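PDB 2VPT: lipolytic enzyme from Clostridium thermocellum, which removes acetyl groups from xylan, as the catalytic domain of a cellulosomal family 3 carbohydrate esterase. Local coordinates for residues A[127-132]-A[164-169]; A[158-163]-A[192-197]. One frame throughout, in Å; residues are numbered along the deposited sequence.

Interaction 1: A[127-132]-A[164-169]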
ATOM      1  N   ASP A 127     -17.483  12.229  -3.406  1.00 10.23           N
ATOM      2  CA  ASP A 127     -16.613  13.395  -3.526  1.00 10.75           C
ATOM      3  C   ASP A 127     -15.507  13.365  -2.453  1.00 10.83           C
ATOM      4  O   ASP A 127     -15.361  12.351  -1.754  1.00 11.44           O
ATOM      5  CB  ASP A 127     -17.415  14.709  -3.588  1.00 11.20           C
ATOM      6  CG  ASP A 127     -18.045  15.116  -2.282  1.00 12.67           C
ATOM      7  OD1 ASP A 127     -17.975  14.365  -1.292  1.00 12.71           O
ATOM      8  OD2 ASP A 127     -18.620  16.237  -2.258  1.00 14.34           O
ATOM      9  N   TYR A 128     -14.708  14.422  -2.347  1.00 11.13           N
ATOM     10  CA  TYR A 128     -13.547  14.463  -1.466  1.00 11.39           C
ATOM     11  C   TYR A 128     -13.758  15.351  -0.252  1.00 11.90           C
ATOM     12  O   TYR A 128     -14.506  16.327  -0.278  1.00 12.42           O
ATOM     13  CB  TYR A 128     -12.312  14.963  -2.241  1.00 11.32           C
ATOM     14  CG  TYR A 128     -11.769  13.972  -3.236  1.00 10.80           C
ATOM     15  CD1 TYR A 128     -10.622  13.264  -2.964  1.00 11.16           C
ATOM     16  CD2 TYR A 128     -12.398  13.750  -4.465  1.00 10.41           C
ATOM     17  CE1 TYR A 128     -10.104  12.356  -3.881  1.00 10.33           C
ATOM     18  CE2 TYR A 128     -11.893  12.840  -5.369  1.00 10.65           C
ATOM     19  CZ  TYR A 128     -10.752  12.131  -5.064  1.00 10.01           C
ATOM     20  OH  TYR A 128     -10.240  11.231  -5.988  1.00 11.20           O
ATOM     21  N   TYR A 129     -13.062  15.015   0.827  1.00 12.14           N
ATOM     22  CA  TYR A 129     -12.882  15.957   1.925  1.00 12.98           C
ATOM     23  C   TYR A 129     -12.239  17.221   1.328  1.00 14.05           C
ATOM     24  O   TYR A 129     -11.511  17.148   0.342  1.00 13.65           O
ATOM     25  CB  TYR A 129     -12.024  15.340   3.039  1.00 13.21           C
ATOM     26  CG  TYR A 129     -10.684  14.823   2.582  1.00 13.64           C
ATOM     27  CD1 TYR A 129      -9.557  15.624   2.650  1.00 14.84           C
ATOM     28  CD2 TYR A 129     -10.551  13.537   2.048  1.00 13.55           C
ATOM     29  CE1 TYR A 129      -8.328  15.174   2.216  1.00 15.33           C
ATOM     30  CE2 TYR A 129      -9.324  13.075   1.603  1.00 13.22           C
ATOM     31  CZ  TYR A 129      -8.211  13.894   1.694  1.00 14.31           C
ATOM     32  OH  TYR A 129      -6.973  13.447   1.271  1.00 17.63           O
ATOM     33  N   PRO A 130     -12.530  18.392   1.892  1.00 15.34           N
ATOM     34  CA  PRO A 130     -12.135  19.660   1.252  1.00 16.33           C
ATOM     35  C   PRO A 130     -10.671  20.082   1.472  1.00 17.98           C
ATOM     36  O   PRO A 130     -10.394  21.161   2.019  1.00 19.20           O
ATOM     37  CB  PRO A 130     -13.105  20.655   1.890  1.00 17.42           C
ATOM     38  CG  PRO A 130     -13.267  20.124   3.272  1.00 16.26           C
ATOM     39  CD  PRO A 130     -13.324  18.620   3.111  1.00 15.28           C
ATOM     40  N   TRP A 131      -9.741  19.240   1.037  1.00 18.50           N
ATOM     41  CA  TRP A 131      -8.313  19.507   1.190  1.00 19.51           C
ATOM     42  C   TRP A 131      -7.548  18.778   0.096  1.00 19.97           C
ATOM     43  O   TRP A 131      -7.766  17.586  -0.093  1.00 19.77           O
ATOM     44  CB  TRP A 131      -7.834  19.012   2.555  1.00 21.21           C
ATOM     45  CG  TRP A 131      -6.452  19.455   2.887  1.00 22.23           C
ATOM     46  CD1 TRP A 131      -5.317  18.720   2.813  1.00 22.45           C
ATOM     47  CD2 TRP A 131      -6.064  20.756   3.336  1.00 22.18           C
ATOM     48  NE1 TRP A 131      -4.237  19.474   3.202  1.00 23.44           N
ATOM     49  CE2 TRP A 131      -4.672  20.730   3.530  1.00 22.75           C
ATOM     50  CE3 TRP A 131      -6.763  21.937   3.606  1.00 22.32           C
ATOM     51  CZ2 TRP A 131      -3.955  21.850   3.971  1.00 22.89           C
ATOM     52  CZ3 TRP A 131      -6.052  23.046   4.047  1.00 22.29           C
ATOM     53  CH2 TRP A 131      -4.664  22.990   4.227  1.00 22.31           C
ATOM     54  N   PRO A 132      -6.694  19.491  -0.668  1.00 19.96           N
ATOM     55  CA  PRO A 132      -6.484  20.937  -0.661  1.00 20.47           C
ATOM     56  C   PRO A 132      -7.747  21.670  -1.106  1.00 20.39           C
ATOM     57  O   PRO A 132      -8.626  21.068  -1.723  1.00 19.26           O
ATOM     58  CB  PRO A 132      -5.358  21.136  -1.683  1.00 21.02           C
ATOM     59  CG  PRO A 132      -5.444  19.973  -2.571  1.00 21.04           C
ATOM     60  CD  PRO A 132      -5.882  18.835  -1.706  1.00 20.47           C
ATOM     61  N   ILE A 164     -17.874  16.040   5.761  1.00 17.09           N
ATOM     62  CA  ILE A 164     -16.965  15.890   6.888  1.00 17.07           C
ATOM     63  C   ILE A 164     -16.824  17.196   7.668  1.00 18.30           C
ATOM     64  O   ILE A 164     -16.692  18.270   7.079  1.00 17.98           O
ATOM     65  CB  ILE A 164     -15.566  15.358   6.416  1.00 16.77           C
ATOM     66  CG1 ILE A 164     -14.666  15.037   7.612  1.00 17.18           C
ATOM     67  CG2 ILE A 164     -14.901  16.362   5.460  1.00 17.30           C
ATOM     68  CD1 ILE A 164     -13.429  14.221   7.231  1.00 17.28           C
ATOM     69  N   GLN A 165     -16.890  17.079   8.994  1.00 19.39           N
ATOM     70  CA  GLN A 165     -16.570  18.177   9.899  1.00 20.87           C
ATOM     71  C   GLN A 165     -15.056  18.306   9.921  1.00 20.94           C
ATOM     72  O   GLN A 165     -14.380  17.734  10.772  1.00 21.35           O
ATOM     73  CB  GLN A 165     -17.128  17.878  11.306  1.00 21.51           C
ATOM     74  CG  GLN A 165     -16.680  18.831  12.431  1.00 24.10           C
ATOM     75  CD  GLN A 165     -15.508  18.304  13.284  1.00 25.35           C
ATOM     76  OE1 GLN A 165     -14.634  19.074  13.691  1.00 27.94           O
ATOM     77  NE2 GLN A 165     -15.500  17.001  13.564  1.00 25.43           N
ATOM     78  N   PHE A 166     -14.523  19.043   8.961  1.00 21.45           N
ATOM     79  CA  PHE A 166     -13.098  19.011   8.677  1.00 21.70           C
ATOM     80  C   PHE A 166     -12.282  19.881   9.620  1.00 22.41           C
ATOM     81  O   PHE A 166     -12.572  21.059   9.795  1.00 22.95           O
ATOM     82  CB  PHE A 166     -12.842  19.429   7.227  1.00 22.05           C
ATOM     83  CG  PHE A 166     -11.409  19.294   6.808  1.00 21.99           C
ATOM     84  CD1 PHE A 166     -10.845  18.041   6.634  1.00 22.36           C
ATOM     85  CD2 PHE A 166     -10.622  20.421   6.595  1.00 23.26           C
ATOM     86  CE1 PHE A 166      -9.514  17.909   6.254  1.00 22.94           C
ATOM     87  CE2 PHE A 166      -9.291  20.300   6.219  1.00 23.30           C
ATOM     88  CZ  PHE A 166      -8.738  19.040   6.045  1.00 22.54           C
ATOM     89  N   ASP A 167     -11.263  19.284  10.214  1.00 22.70           N
ATOM     90  CA  ASP A 167     -10.338  19.985  11.077  1.00 23.92           C
ATOM     91  C   ASP A 167      -8.933  19.581  10.657  1.00 24.59           C
ATOM     92  O   ASP A 167      -8.502  18.461  10.900  1.00 23.77           O
ATOM     93  CB  ASP A 167     -10.612  19.612  12.530  1.00 23.96           C
ATOM     94  CG  ASP A 167      -9.764  20.394  13.511  1.00 25.82           C
ATOM     95  OD1 ASP A 167      -8.781  21.049  13.104  1.00 26.03           O
ATOM     96  OD2 ASP A 167     -10.096  20.350  14.708  1.00 28.54           O
ATOM     97  N   ARG A 168      -8.238  20.502  10.005  1.00 25.61           N
ATOM     98  CA  ARG A 168      -6.889  20.250   9.503  1.00 27.23           C
ATOM     99  C   ARG A 168      -5.900  19.836  10.594  1.00 27.35           C
ATOM    100  O   ARG A 168      -4.924  19.131  10.310  1.00 28.26           O
ATOM    101  CB  ARG A 168      -6.376  21.485   8.754  1.00 28.05           C
ATOM    102  CG  ARG A 168      -6.310  22.756   9.608  1.00 31.17           C
ATOM    103  CD  ARG A 168      -6.957  23.966   8.921  1.00 35.49           C
ATOM    104  NE  ARG A 168      -8.333  23.712   8.472  1.00 37.22           N
ATOM    105  CZ  ARG A 168      -9.396  23.597   9.270  1.00 37.72           C
ATOM    106  NH1 ARG A 168      -9.282  23.690  10.591  1.00 39.12           N
ATOM    107  NH2 ARG A 168     -10.590  23.375   8.739  1.00 38.07           N
ATOM    108  N   ASN A 169      -6.149  20.262  11.833  1.00 26.93           N
ATOM    109  CA  ASN A 169      -5.283  19.910  12.960  1.00 27.10           C
ATOM    110  C   ASN A 169      -5.491  18.493  13.521  1.00 25.76           C
ATOM    111  O   ASN A 169      -4.684  18.028  14.322  1.00 27.09           O
ATOM    112  CB  ASN A 169      -5.427  20.949  14.077  1.00 27.66           C
ATOM    113  CG  ASN A 169      -4.969  22.336  13.647  1.00 29.96           C
ATOM    114  OD1 ASN A 169      -3.932  22.491  12.998  1.00 32.93           O
ATOM    115  ND2 ASN A 169      -5.747  23.346  13.997  1.00 33.47           N
TER

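Interaction 2: A[158-163]-A[192-197]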
ATOM      1  N   PHE A 158     -24.789   8.968  -4.499  1.00 12.72           N
ATOM      2  CA  PHE A 158     -23.754   9.912  -4.123  1.00 13.12           C
ATOM      3  C   PHE A 158     -23.414   9.773  -2.648  1.00 12.80           C
ATOM      4  O   PHE A 158     -24.288   9.687  -1.792  1.00 14.02           O
ATOM      5  CB  PHE A 158     -24.238  11.344  -4.428  1.00 13.66           C
ATOM      6  CG  PHE A 158     -23.278  12.431  -4.035  1.00 13.87           C
ATOM      7  CD1 PHE A 158     -21.965  12.441  -4.486  1.00 13.71           C
ATOM      8  CD2 PHE A 158     -23.700  13.473  -3.240  1.00 14.99           C
ATOM      9  CE1 PHE A 158     -21.110  13.461  -4.118  1.00 14.22           C
ATOM     10  CE2 PHE A 158     -22.853  14.490  -2.882  1.00 14.08           C
ATOM     11  CZ  PHE A 158     -21.550  14.483  -3.318  1.00 14.36           C
ATOM     12  N   VAL A 159     -22.125   9.764  -2.349  1.00 11.79           N
ATOM     13  CA  VAL A 159     -21.620   9.737  -0.987  1.00 12.11           C
ATOM     14  C   VAL A 159     -20.889  11.048  -0.744  1.00 12.17           C
ATOM     15  O   VAL A 159     -19.815  11.301  -1.304  1.00 11.42           O
ATOM     16  CB  VAL A 159     -20.694   8.532  -0.758  1.00 12.18           C
ATOM     17  CG1 VAL A 159     -20.121   8.564   0.666  1.00 12.42           C
ATOM     18  CG2 VAL A 159     -21.449   7.223  -1.053  1.00 12.88           C
ATOM     19  N   LYS A 160     -21.500  11.909   0.062  1.00 12.18           N
ATOM     20  CA  LYS A 160     -20.976  13.250   0.272  1.00 13.35           C
ATOM     21  C   LYS A 160     -19.897  13.287   1.348  1.00 12.57           C
ATOM     22  O   LYS A 160     -20.095  13.812   2.439  1.00 12.87           O
ATOM     23  CB  LYS A 160     -22.124  14.206   0.635  1.00 14.08           C
ATOM     24  CG  LYS A 160     -21.736  15.674   0.562  1.00 15.88           C
ATOM     25  CD  LYS A 160     -22.918  16.598   0.807  1.00 17.60           C
ATOM     26  CE  LYS A 160     -22.490  17.982   1.191  1.00 21.88           C
ATOM     27  NZ  LYS A 160     -23.627  18.946   1.086  1.00 26.13           N
ATOM     28  N   LEU A 161     -18.724  12.751   1.030  1.00 11.87           N
ATOM     29  CA  LEU A 161     -17.596  12.821   1.948  1.00 12.17           C
ATOM     30  C   LEU A 161     -17.210  14.253   2.305  1.00 13.19           C
ATOM     31  O   LEU A 161     -16.635  14.515   3.373  1.00 13.65           O
ATOM     32  CB  LEU A 161     -16.383  12.061   1.389  1.00 11.63           C
ATOM     33  CG  LEU A 161     -16.606  10.570   1.111  1.00 11.08           C
ATOM     34  CD1 LEU A 161     -15.337   9.918   0.611  1.00 11.45           C
ATOM     35  CD2 LEU A 161     -17.129   9.845   2.353  1.00 11.31           C
ATOM     36  N   SER A 162     -17.533  15.200   1.418  1.00 13.81           N
ATOM     37  CA  SER A 162     -17.247  16.610   1.689  1.00 14.31           C
ATOM     38  C   SER A 162     -18.038  17.211   2.850  1.00 15.37           C
ATOM     39  O   SER A 162     -17.702  18.316   3.288  1.00 17.25           O
ATOM     40  CB  SER A 162     -17.477  17.456   0.440  1.00 14.43           C
ATOM     41  OG  SER A 162     -18.820  17.380   0.002  1.00 14.18           O
ATOM     42  N   GLU A 163     -19.039  16.489   3.356  1.00 15.70           N
ATOM     43  CA  GLU A 163     -19.792  16.942   4.539  1.00 16.98           C
ATOM     44  C   GLU A 163     -19.030  16.696   5.846  1.00 16.93           C
ATOM     45  O   GLU A 163     -19.491  17.100   6.930  1.00 17.79           O
ATOM     46  CB  GLU A 163     -21.183  16.304   4.576  1.00 16.70           C
ATOM     47  CG  GLU A 163     -21.251  14.928   5.238  1.00 17.26           C
ATOM     48  CD  GLU A 163     -22.621  14.302   5.165  1.00 17.75           C
ATOM     49  OE1 GLU A 163     -23.416  14.659   4.271  1.00 18.98           O
ATOM     50  OE2 GLU A 163     -22.901  13.424   6.007  1.00 19.90           O
ATOM     51  N   TYR A 192     -20.681   4.909   5.808  1.00 12.42           N
ATOM     52  CA  TYR A 192     -21.708   4.145   6.501  1.00 12.92           C
ATOM     53  C   TYR A 192     -23.070   4.830   6.368  1.00 13.21           C
ATOM     54  O   TYR A 192     -24.042   4.207   5.974  1.00 13.87           O
ATOM     55  CB  TYR A 192     -21.318   3.934   7.964  1.00 13.86           C
ATOM     56  CG  TYR A 192     -22.329   3.118   8.749  1.00 14.61           C
ATOM     57  CD1 TYR A 192     -22.201   1.742   8.859  1.00 14.60           C
ATOM     58  CD2 TYR A 192     -23.416   3.728   9.358  1.00 15.68           C
ATOM     59  CE1 TYR A 192     -23.118   0.997   9.574  1.00 15.75           C
ATOM     60  CE2 TYR A 192     -24.328   2.995  10.082  1.00 16.80           C
ATOM     61  CZ  TYR A 192     -24.185   1.633  10.169  1.00 16.25           C
ATOM     62  OH  TYR A 192     -25.107   0.897  10.895  1.00 18.37           O
ATOM     63  N   LYS A 193     -23.108   6.109   6.703  1.00 13.50           N
ATOM     64  CA  LYS A 193     -24.351   6.896   6.611  1.00 14.37           C
ATOM     65  C   LYS A 193     -25.060   6.722   5.271  1.00 14.63           C
ATOM     66  O   LYS A 193     -26.271   6.498   5.203  1.00 15.61           O
ATOM     67  CB  LYS A 193     -24.042   8.364   6.887  1.00 14.82           C
ATOM     68  CG  LYS A 193     -25.201   9.332   6.632  1.00 15.81           C
ATOM     69  CD  LYS A 193     -24.798  10.749   6.962  1.00 16.18           C
ATOM     70  CE  LYS A 193     -25.882  11.726   6.529  1.00 18.55           C
ATOM     71  NZ  LYS A 193     -25.519  13.118   6.810  1.00 21.29           N
ATOM     72  N   TYR A 194     -24.296   6.842   4.189  1.00 14.64           N
ATOM     73  CA  TYR A 194     -24.870   6.840   2.844  1.00 15.03           C
ATOM     74  C   TYR A 194     -25.071   5.457   2.236  1.00 14.75           C
ATOM     75  O   TYR A 194     -25.785   5.313   1.256  1.00 15.79           O
ATOM     76  CB  TYR A 194     -24.028   7.741   1.910  1.00 16.15           C
ATOM     77  CG  TYR A 194     -24.247   9.228   2.154  1.00 16.47           C
ATOM     78  CD1 TYR A 194     -25.235   9.919   1.467  1.00 20.33           C
ATOM     79  CD2 TYR A 194     -23.468   9.946   3.043  1.00 16.20           C
ATOM     80  CE1 TYR A 194     -25.454  11.254   1.689  1.00 21.08           C
ATOM     81  CE2 TYR A 194     -23.685  11.307   3.276  1.00 16.17           C
ATOM     82  CZ  TYR A 194     -24.687  11.954   2.588  1.00 19.20           C
ATOM     83  OH  TYR A 194     -24.930  13.303   2.786  1.00 20.14           O
ATOM     84  N   THR A 195     -24.458   4.417   2.819  1.00 13.48           N
ATOM     85  CA  THR A 195     -24.560   3.067   2.249  1.00 13.27           C
ATOM     86  C   THR A 195     -25.376   2.049   3.039  1.00 13.86           C
ATOM     87  O   THR A 195     -25.837   1.070   2.472  1.00 13.99           O
ATOM     88  CB  THR A 195     -23.161   2.430   2.021  1.00 12.41           C
ATOM     89  OG1 THR A 195     -22.509   2.219   3.286  1.00 13.04           O
ATOM     90  CG2 THR A 195     -22.274   3.311   1.074  1.00 12.54           C
ATOM     91  N   ILE A 196     -25.546   2.264   4.338  1.00 14.68           N
ATOM     92  CA  ILE A 196     -26.062   1.178   5.192  1.00 15.74           C
ATOM     93  C   ILE A 196     -27.461   0.683   4.789  1.00 16.36           C
ATOM     94  O   ILE A 196     -27.704  -0.511   4.709  1.00 16.27           O
ATOM     95  CB  ILE A 196     -25.995   1.543   6.695  1.00 15.72           C
ATOM     96  CG1 ILE A 196     -26.388   0.338   7.561  1.00 16.35           C
ATOM     97  CG2 ILE A 196     -26.883   2.722   7.027  1.00 16.66           C
ATOM     98  CD1 ILE A 196     -25.523  -0.914   7.360  1.00 17.12           C
ATOM     99  N   ASP A 197     -28.367   1.599   4.484  1.00 17.33           N
ATOM    100  CA  ASP A 197     -29.721   1.188   4.142  1.00 18.19           C
ATOM    101  C   ASP A 197     -29.767   0.374   2.861  1.00 17.52           C
ATOM    102  O   ASP A 197     -30.444  -0.633   2.781  1.00 18.23           O
ATOM    103  CB  ASP A 197     -30.646   2.404   4.086  1.00 19.41           C
ATOM    104  CG  ASP A 197     -30.807   3.053   5.453  1.00 22.12           C
ATOM    105  OD1 ASP A 197     -31.137   2.329   6.411  1.00 27.08           O
ATOM    106  OD2 ASP A 197     -30.589   4.273   5.588  1.00 27.75           O
TER
HETATM  107  O   HOH W   1     -26.144   7.357  -1.002  1.00 30.04           O

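Interaction 1: A[127-132]-A[164-169]
Phe-166 lodges its side chain against Tyr-129, Pro-130 and Trp-131, joining two loops of the SGNH-hydrolase (GDSL) fold: one leaves strand 122-126, the other leads into helix 168-171. The contact is wholly apolar. The tip of the phenyl ring comes close, Phe-166 CZ lying 3.6 Å from Trp-131 CB, while Phe-166 CE2 packs 4.0 Å from Trp-131 CE3. The five-membered ring of Trp-131 and the phenyl ring are tilted by 29°, with centroids 5.8 Å apart, so they overlap little. At the root of the side chain, Phe-166 CB meets Pro-130 CG at 4.0 Å, the two side chains running past one another in opposite directions. Phe-166 reaches across because its CG stands anti to the backbone N (chi1 -174°). Ile-164, backed by helix 181-203, adds one methyl: its CG2 sits 3.6 Å from Pro-130 CD and 3.9 Å from Tyr-129 CB.

What positions these groups lies behind them: an inverse gamma turn centred on Pro-130, closed by Trp-131 N bonding to Tyr-129 O at 2.8 Å. In the short link between Asp-175 and His-178 of a probable Ser-His-Asp triad, Leu-177 O anchors the Tyr-129 phenol and Gly-176 O accepts from Trp-131 NE1.

Interaction 2: A[158-163]-A[192-197]
Tyr-194, on helix 181-203, lays its ring across the chain that leaves the end of strand 156-159, and most of the contact is built on it. This is helix-on-sheet packing at the border of an alpha/beta fold. The inner part of the side chain is apolar: Tyr-194 CB rests 4.0 Å from Val-159 CG2, and Val-159 faces Trp-191 and Phe-124 as well. Farther out, Lys-160 N stands 3.9 Å above the plane of the Tyr-194 ring, over its centre. This buried nitrogen has no conventional hydrogen-bond acceptor; its N-H points at the centre of the Tyr-194 ring, consistent with an N-H...pi contact, while the Phe-158 ring lies on another side of it.

The side chain of Glu-163 comes head-on to those of Tyr-194 and Lys-193, its chain extended beyond CG, and divides its carboxylate between the two. Its OE1 accepts a short bond of 2.5 Å from Tyr-194 OH, and its OE2 accepts one of 2.8 Å from Lys-193 NZ, which is also a salt bridge. Both donors arrive on the syn side, 31° and 27° out of the carboxylate plane respectively. A water gives a further link, donating to Phe-158 O and to Tyr-194 O. With one donor on each oxygen, the carboxylate is restrained in rotation, and the phenol and ammonium together would be expected to favour its ionised form.

Overall arrangement
From the N terminus, the chain leaves strand 122-126 through 127-132, passes helices 136-139 and 142-151, and returns along strand 156-159, parallel to its neighbour. The end of that strand opens segment 158-163, which runs straight into 164-169, where interaction 1 closes the first loop. Interaction 2 closes the second, when helix 181-203 brings 192-197 back against 158-163. The four segments alternate, so the two loops cross rather than nest. Asp-127 bridges them, its OD2 lying 2.5 Å from Ser-162 OG in a probable hydrogen bond. Interaction 1 thus ties together loops beyond the strand ends, near the probable triad, while interaction 2 fastens the long C-terminal helix to the last strand.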